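Local coordinates for post-proline cleaving enzyme (Rickettsia typhi, PDB 4HVT), which probably acts as a serine-type oligopeptidase that cleaves short peptides on the carboxyl side of proline, at residues Y267-I273 / K285-D291; V467-I472 / V505-G509. One frame throughout, in Å; residues are numbered along the deposited sequence.

Interaction 1: residues Y267-I273 / K285-D291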
loop_
_atom_site.group_PDB
_atom_site.type_symbol
_atom_site.label_atom_id
_atom_site.label_comp_id
_atom_site.label_asym_id
_atom_site.label_seq_id
_atom_site.Cartn_x
_atom_site.Cartn_y
_atom_site.Cartn_z
ATOM N N TYR A 267 7.577 -13.422 5.728
ATOM C CA TYR A 267 7.221 -13.212 7.158
ATOM C C TYR A 267 8.361 -13.392 8.124
ATOM O O TYR A 267 8.335 -12.823 9.227
ATOM C CB TYR A 267 6.050 -14.131 7.570
ATOM C CG TYR A 267 4.789 -13.774 6.811
ATOM C CD1 TYR A 267 4.080 -12.623 7.081
ATOM C CD2 TYR A 267 4.367 -14.578 5.739
ATOM C CE1 TYR A 267 2.959 -12.269 6.329
ATOM C CE2 TYR A 267 3.252 -14.230 4.982
ATOM C CZ TYR A 267 2.551 -13.070 5.289
ATOM O OH TYR A 267 1.440 -12.725 4.503
ATOM N N ASN A 268 9.417 -14.113 7.734
ATOM C CA ASN A 268 10.587 -14.322 8.589
ATOM C C ASN A 268 11.839 -13.659 8.037
ATOM O O ASN A 268 11.986 -13.549 6.835
ATOM C CB ASN A 268 10.867 -15.833 8.762
ATOM C CG ASN A 268 9.737 -16.533 9.502
ATOM O OD1 ASN A 268 9.612 -16.429 10.732
ATOM N ND2 ASN A 268 8.931 -17.247 8.766
ATOM N N TYR A 269 12.705 -13.196 8.942
ATOM C CA TYR A 269 13.789 -12.375 8.597
ATOM C C TYR A 269 15.063 -12.791 9.308
ATOM O O TYR A 269 14.999 -13.370 10.411
ATOM C CB TYR A 269 13.486 -10.941 9.067
ATOM C CG TYR A 269 12.326 -10.248 8.446
ATOM C CD1 TYR A 269 11.007 -10.546 8.852
ATOM C CD2 TYR A 269 12.527 -9.236 7.523
ATOM C CE1 TYR A 269 9.942 -9.836 8.305
ATOM C CE2 TYR A 269 11.474 -8.553 6.973
ATOM C CZ TYR A 269 10.187 -8.848 7.386
ATOM O OH TYR A 269 9.129 -8.148 6.832
ATOM N N ASP A 270 16.213 -12.437 8.697
ATOM C CA ASP A 270 17.492 -12.283 9.365
ATOM C C ASP A 270 17.785 -10.795 9.399
ATOM O O ASP A 270 17.874 -10.184 8.369
ATOM C CB ASP A 270 18.649 -12.912 8.592
ATOM C CG ASP A 270 18.544 -14.390 8.471
ATOM O OD1 ASP A 270 17.976 -15.043 9.390
ATOM O OD2 ASP A 270 19.113 -14.879 7.485
ATOM N N ASN A 271 17.954 -10.230 10.585
ATOM C CA ASN A 271 18.182 -8.792 10.720
ATOM C C ASN A 271 19.530 -8.546 11.422
ATOM O O ASN A 271 20.002 -9.377 12.243
ATOM C CB ASN A 271 17.086 -8.122 11.552
ATOM C CG ASN A 271 15.739 -8.176 10.918
ATOM O OD1 ASN A 271 15.610 -7.887 9.776
ATOM N ND2 ASN A 271 14.739 -8.511 11.679
ATOM N N TYR A 272 20.155 -7.431 11.103
ATOM C CA TYR A 272 21.467 -7.099 11.607
ATOM C C TYR A 272 21.598 -5.595 11.925
ATOM O O TYR A 272 20.920 -4.770 11.370
ATOM C CB TYR A 272 22.577 -7.386 10.579
ATOM C CG TYR A 272 22.537 -8.791 10.011
ATOM C CD1 TYR A 272 21.615 -9.156 9.050
ATOM C CD2 TYR A 272 23.474 -9.704 10.427
ATOM C CE1 TYR A 272 21.613 -10.447 8.546
ATOM C CE2 TYR A 272 23.456 -10.992 9.930
ATOM C CZ TYR A 272 22.497 -11.321 8.999
ATOM O OH TYR A 272 22.491 -12.635 8.482
ATOM N N ILE A 273 22.524 -5.301 12.815
ATOM C CA ILE A 273 22.985 -3.949 12.962
ATOM C C ILE A 273 24.307 -3.826 12.261
ATOM O O ILE A 273 25.241 -4.569 12.575
ATOM C CB ILE A 273 23.193 -3.546 14.449
ATOM C CG1 ILE A 273 21.865 -3.675 15.213
ATOM C CG2 ILE A 273 23.670 -2.096 14.588
ATOM C CD1 ILE A 273 22.011 -3.364 16.675
ATOM N N LYS A 285 24.437 -9.818 14.187
ATOM C CA LYS A 285 23.119 -10.405 13.998
ATOM C C LYS A 285 22.204 -10.101 15.163
ATOM O O LYS A 285 22.589 -10.233 16.325
ATOM C CB LYS A 285 23.235 -11.939 13.812
ATOM C CG LYS A 285 21.966 -12.597 13.286
ATOM C CD LYS A 285 22.225 -14.126 13.118
ATOM C CE LYS A 285 21.379 -14.717 12.016
ATOM N NZ LYS A 285 19.943 -14.380 12.236
ATOM N N ILE A 286 21.000 -9.610 14.846
ATOM C CA ILE A 286 19.976 -9.312 15.850
ATOM C C ILE A 286 19.300 -10.623 16.298
ATOM O O ILE A 286 18.940 -11.473 15.464
ATOM C CB ILE A 286 18.935 -8.316 15.277
ATOM C CG1 ILE A 286 19.555 -6.944 15.202
ATOM C CG2 ILE A 286 17.661 -8.310 16.106
ATOM C CD1 ILE A 286 18.767 -5.989 14.379
ATOM N N ASN A 287 19.211 -10.776 17.622
ATOM C CA ASN A 287 18.552 -11.884 18.264
ATOM C C ASN A 287 17.153 -11.425 18.719
ATOM O O ASN A 287 16.988 -10.828 19.813
ATOM C CB ASN A 287 19.395 -12.372 19.458
ATOM C CG ASN A 287 18.874 -13.692 20.033
ATOM O OD1 ASN A 287 17.783 -14.118 19.697
ATOM N ND2 ASN A 287 19.695 -14.369 20.848
ATOM N N MET A 288 16.198 -11.614 17.800
ATOM C CA MET A 288 14.776 -11.396 18.067
ATOM C C MET A 288 14.001 -12.489 17.345
ATOM O O MET A 288 14.556 -13.194 16.459
ATOM C CB MET A 288 14.285 -10.009 17.553
ATOM C CG MET A 288 14.877 -8.791 18.284
ATOM S SD MET A 288 14.287 -8.653 19.990
ATOM C CE MET A 288 12.646 -8.009 19.604
ATOM N N PRO A 289 12.751 -12.711 17.744
ATOM C CA PRO A 289 11.954 -13.689 16.985
ATOM C C PRO A 289 12.003 -13.408 15.480
ATOM O O PRO A 289 11.923 -12.270 15.055
ATOM C CB PRO A 289 10.536 -13.527 17.590
ATOM C CG PRO A 289 10.765 -13.030 18.975
ATOM C CD PRO A 289 11.949 -12.066 18.803
ATOM N N SER A 290 12.115 -14.453 14.655
ATOM C CA SER A 290 12.340 -14.262 13.245
ATOM C C SER A 290 11.209 -13.559 12.500
ATOM O O SER A 290 11.466 -12.941 11.480
ATOM C CB SER A 290 12.622 -15.606 12.565
ATOM O OG SER A 290 11.521 -16.486 12.655
ATOM N N ASP A 291 9.986 -13.581 13.056
ATOM C CA ASP A 291 8.835 -12.903 12.446
ATOM C C ASP A 291 8.434 -11.653 13.205
ATOM O O ASP A 291 7.401 -11.064 12.900
ATOM C CB ASP A 291 7.637 -13.832 12.226
ATOM C CG ASP A 291 7.202 -14.584 13.491
ATOM O OD1 ASP A 291 7.818 -14.489 14.581
ATOM O OD2 ASP A 291 6.150 -15.270 13.383
HETATM O O HOH W 1 6.492 -10.965 10.150
HETATM O O HOH W 2 17.493 -11.525 13.118
#

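Interaction 2: residues V467-I472 / V505-G509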
loop_
_atom_site.group_PDB
_atom_site.type_symbol
_atom_site.label_atom_id
_atom_site.label_comp_id
_atom_site.label_asym_id
_atom_site.label_seq_id
_atom_site.Cartn_x
_atom_site.Cartn_y
_atom_site.Cartn_z
ATOM N N VAL A 467 -22.111 2.285 3.997
ATOM C CA VAL A 467 -22.327 3.728 3.809
ATOM C C VAL A 467 -23.421 3.922 2.751
ATOM O O VAL A 467 -23.395 3.301 1.671
ATOM C CB VAL A 467 -21.057 4.449 3.324
ATOM C CG1 VAL A 467 -21.325 5.919 2.972
ATOM C CG2 VAL A 467 -20.012 4.388 4.410
ATOM N N TYR A 468 -24.401 4.765 3.061
ATOM C CA TYR A 468 -25.498 5.010 2.136
ATOM C C TYR A 468 -26.029 6.424 2.311
ATOM O O TYR A 468 -25.715 7.148 3.290
ATOM C CB TYR A 468 -26.646 3.972 2.264
ATOM C CG TYR A 468 -27.297 3.864 3.620
ATOM C CD1 TYR A 468 -26.835 2.961 4.587
ATOM C CD2 TYR A 468 -28.407 4.636 3.924
ATOM C CE1 TYR A 468 -27.481 2.858 5.825
ATOM C CE2 TYR A 468 -29.029 4.532 5.146
ATOM C CZ TYR A 468 -28.572 3.626 6.080
ATOM O OH TYR A 468 -29.212 3.606 7.313
ATOM N N LYS A 469 -26.806 6.831 1.329
ATOM C CA LYS A 469 -27.427 8.171 1.390
ATOM C C LYS A 469 -28.751 8.117 2.165
ATOM O O LYS A 469 -29.554 7.227 1.958
ATOM C CB LYS A 469 -27.621 8.677 -0.036
ATOM C CG LYS A 469 -27.860 10.176 -0.139
ATOM C CD LYS A 469 -28.082 10.576 -1.596
ATOM C CE LYS A 469 -28.307 12.075 -1.778
ATOM N NZ LYS A 469 -28.007 12.521 -3.177
ATOM N N LYS A 470 -28.995 9.054 3.077
ATOM C CA LYS A 470 -30.249 9.036 3.822
ATOM C C LYS A 470 -31.424 9.139 2.858
ATOM O O LYS A 470 -31.393 9.883 1.856
ATOM C CB LYS A 470 -30.307 10.155 4.836
ATOM C CG LYS A 470 -29.487 9.886 6.076
ATOM C CD LYS A 470 -29.504 11.039 7.041
ATOM C CE LYS A 470 -28.441 10.872 8.110
ATOM N NZ LYS A 470 -28.582 11.935 9.134
ATOM N N GLY A 471 -32.440 8.334 3.129
ATOM C CA GLY A 471 -33.640 8.357 2.313
ATOM C C GLY A 471 -33.774 7.198 1.367
ATOM O O GLY A 471 -34.840 7.014 0.801
ATOM N N ILE A 472 -32.738 6.379 1.175
ATOM C CA ILE A 472 -32.927 5.220 0.300
ATOM C C ILE A 472 -33.895 4.200 0.919
ATOM O O ILE A 472 -34.067 4.141 2.119
ATOM C CB ILE A 472 -31.598 4.535 -0.113
ATOM C CG1 ILE A 472 -30.895 3.917 1.087
ATOM C CG2 ILE A 472 -30.704 5.523 -0.834
ATOM C CD1 ILE A 472 -29.919 2.862 0.645
ATOM N N VAL A 505 -21.999 7.275 -3.831
ATOM C CA VAL A 505 -22.970 7.315 -2.716
ATOM C C VAL A 505 -23.898 8.519 -2.842
ATOM O O VAL A 505 -25.105 8.413 -2.569
ATOM C CB VAL A 505 -22.297 7.298 -1.323
ATOM C CG1 VAL A 505 -23.338 7.154 -0.229
ATOM C CG2 VAL A 505 -21.312 6.129 -1.200
ATOM N N LYS A 506 -23.366 9.623 -3.333
ATOM C CA LYS A 506 -24.194 10.824 -3.612
ATOM C C LYS A 506 -25.221 10.607 -4.710
ATOM O O LYS A 506 -26.229 11.323 -4.796
ATOM C CB LYS A 506 -23.285 12.018 -3.948
ATOM C CG LYS A 506 -23.981 13.340 -4.285
ATOM C CD LYS A 506 -22.928 14.433 -4.419
ATOM C CE LYS A 506 -23.493 15.854 -4.449
ATOM N NZ LYS A 506 -22.355 16.820 -4.324
ATOM N N ASN A 507 -24.982 9.624 -5.567
ATOM C CA ASN A 507 -25.916 9.226 -6.590
ATOM C C ASN A 507 -26.792 8.035 -6.146
ATOM O O ASN A 507 -27.431 7.364 -6.978
ATOM C CB ASN A 507 -25.099 8.966 -7.870
ATOM C CG ASN A 507 -24.720 10.249 -8.556
ATOM O OD1 ASN A 507 -25.574 11.111 -8.749
ATOM N ND2 ASN A 507 -23.485 10.382 -8.959
ATOM N N ALA A 508 -26.797 7.816 -4.832
ATOM C CA ALA A 508 -27.666 6.881 -4.093
ATOM C C ALA A 508 -27.216 5.410 -4.224
ATOM O O ALA A 508 -27.960 4.497 -3.877
ATOM C CB ALA A 508 -29.146 7.065 -4.446
ATOM N N GLY A 509 -25.962 5.226 -4.658
ATOM C CA GLY A 509 -25.306 3.922 -4.537
ATOM C C GLY A 509 -24.933 3.648 -3.103
ATOM O O GLY A 509 -24.718 4.573 -2.294
HETATM O O HOH W 3 -27.005 5.162 -0.999
#

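Interaction 1: residues Y267-I273 / K285-D291
Lys285 passes obliquely beside the CD2/CE2 side of Tyr272 and runs on to the carboxylate of Asp270. Its CB lies 4.0 Å from Tyr272 CE2; with CG anti to the backbone N (chi1 -166°), CG keeps the same 4.0 Å from Tyr272 CE2. A bend at the last torsion (chi4 -53°) then brings NZ to 3.5 Å from Asp270 OD1, a long salt bridge. The other carboxylate oxygen, OD2, is hydrogen-bonded to Tyr240 OH. Tyr272 and Lys285 form an antiparallel non-hydrogen-bonded pair, their side chains on the same face. Just beyond it, Ile286 N donates to Asn271 O at 2.8 Å, nearly straight at 164°, while Ile286 CD1 reaches Ile273 CG1 at 4.0 Å. Water 2 accepts from Asn271 N and lies 2.8 Å from Ile286 O, to which it can donate. Further along, Ser290 O takes the N-H of Tyr269 (2.8 Å), and Ser290 OG donates to Asn268 OD1 (2.7 Å), tilted out of the amide's carbonyl plane. Water 1 donates to both Tyr267 O and Asp291 O. Tyr267 OH is hydrogen-bonded to Glu610, beyond the propeller. The end of the last strand pairing, continued by the loop that leaves it, thus has direct bonds at Asn271 and at Asn268-Tyr269, with one water bridging beside each; polar bonds, more than apolar packing, tie loop to strand.

Interaction 2: residues V467-I472 / V505-G509
Val467 and Val505 meet through their CG1 methyls, 4.0 Å apart, with the two side chains crossing at about a right angle. In Val505, CG1 stands anti to the backbone N (chi1 -172°), a torsion that also turns this methyl onto the strand backbone, 3.8 Å from Tyr468 C, so one branch packs against both a side chain and a peptide group. Lys469 runs over the type I turn Val505-Ala508. Its chain is extended beyond CG and passes alongside the carbonyls at the end of the helix: CB lies 3.6 Å from Val505 O, CD is near the oxygens of both Val505 and Lys506, and NZ donates to Lys506 O at 2.7 Å. The amine approaches with a C=O...N angle of 139°, 24° out of the carbonyl plane. Its positive charge thus sits by the C-terminal end of a helix, where the partial negative charge of the carbonyls should suit it. Ala508, with positive phi, is the C' residue of a Schellman motif, and its CB touches Ile472 CG2 at 4.2 Å. Water 3 accepts from Lys469 N and donates to Gly509 O, joining the backbones where they stand apart. Around the contact, helix 498-505 ends and the chain turns into strand 510-514, which runs antiparallel to strand 461-469 and bonds it through Val467 and Ser511. On the other side of strand 461-469, Tyr468 pairs with Val448 of the edge strand 447-455, whose Tyr447 touches both Lys469 and Lys506. The contact therefore joins a helix end to the antiparallel margin of the eight-stranded alpha/beta-hydrolase sheet.

From the N terminus, the chain first reaches interaction 1, where strand 269-275 turns back into strand 282-285 and the following loop closes against 267-273. This completes the outer side of one four-stranded propeller sheet before the chain enters the next at strand 293-298. Further propeller sheets follow before interaction 2 opens in the hydrolase domain, where 505-509 returns to 467-472 after an excursion through strand 480-483 and helix 498-505. The two closures are in series, neither nested nor crossed. The centres of interactions 1 and 2 lie about 48 Å apart, on opposite sides of the chain's centre. Each closes within one domain, although Tyr267 also reaches Glu610 and His527, and Val467 touches Ser417 and Ile418.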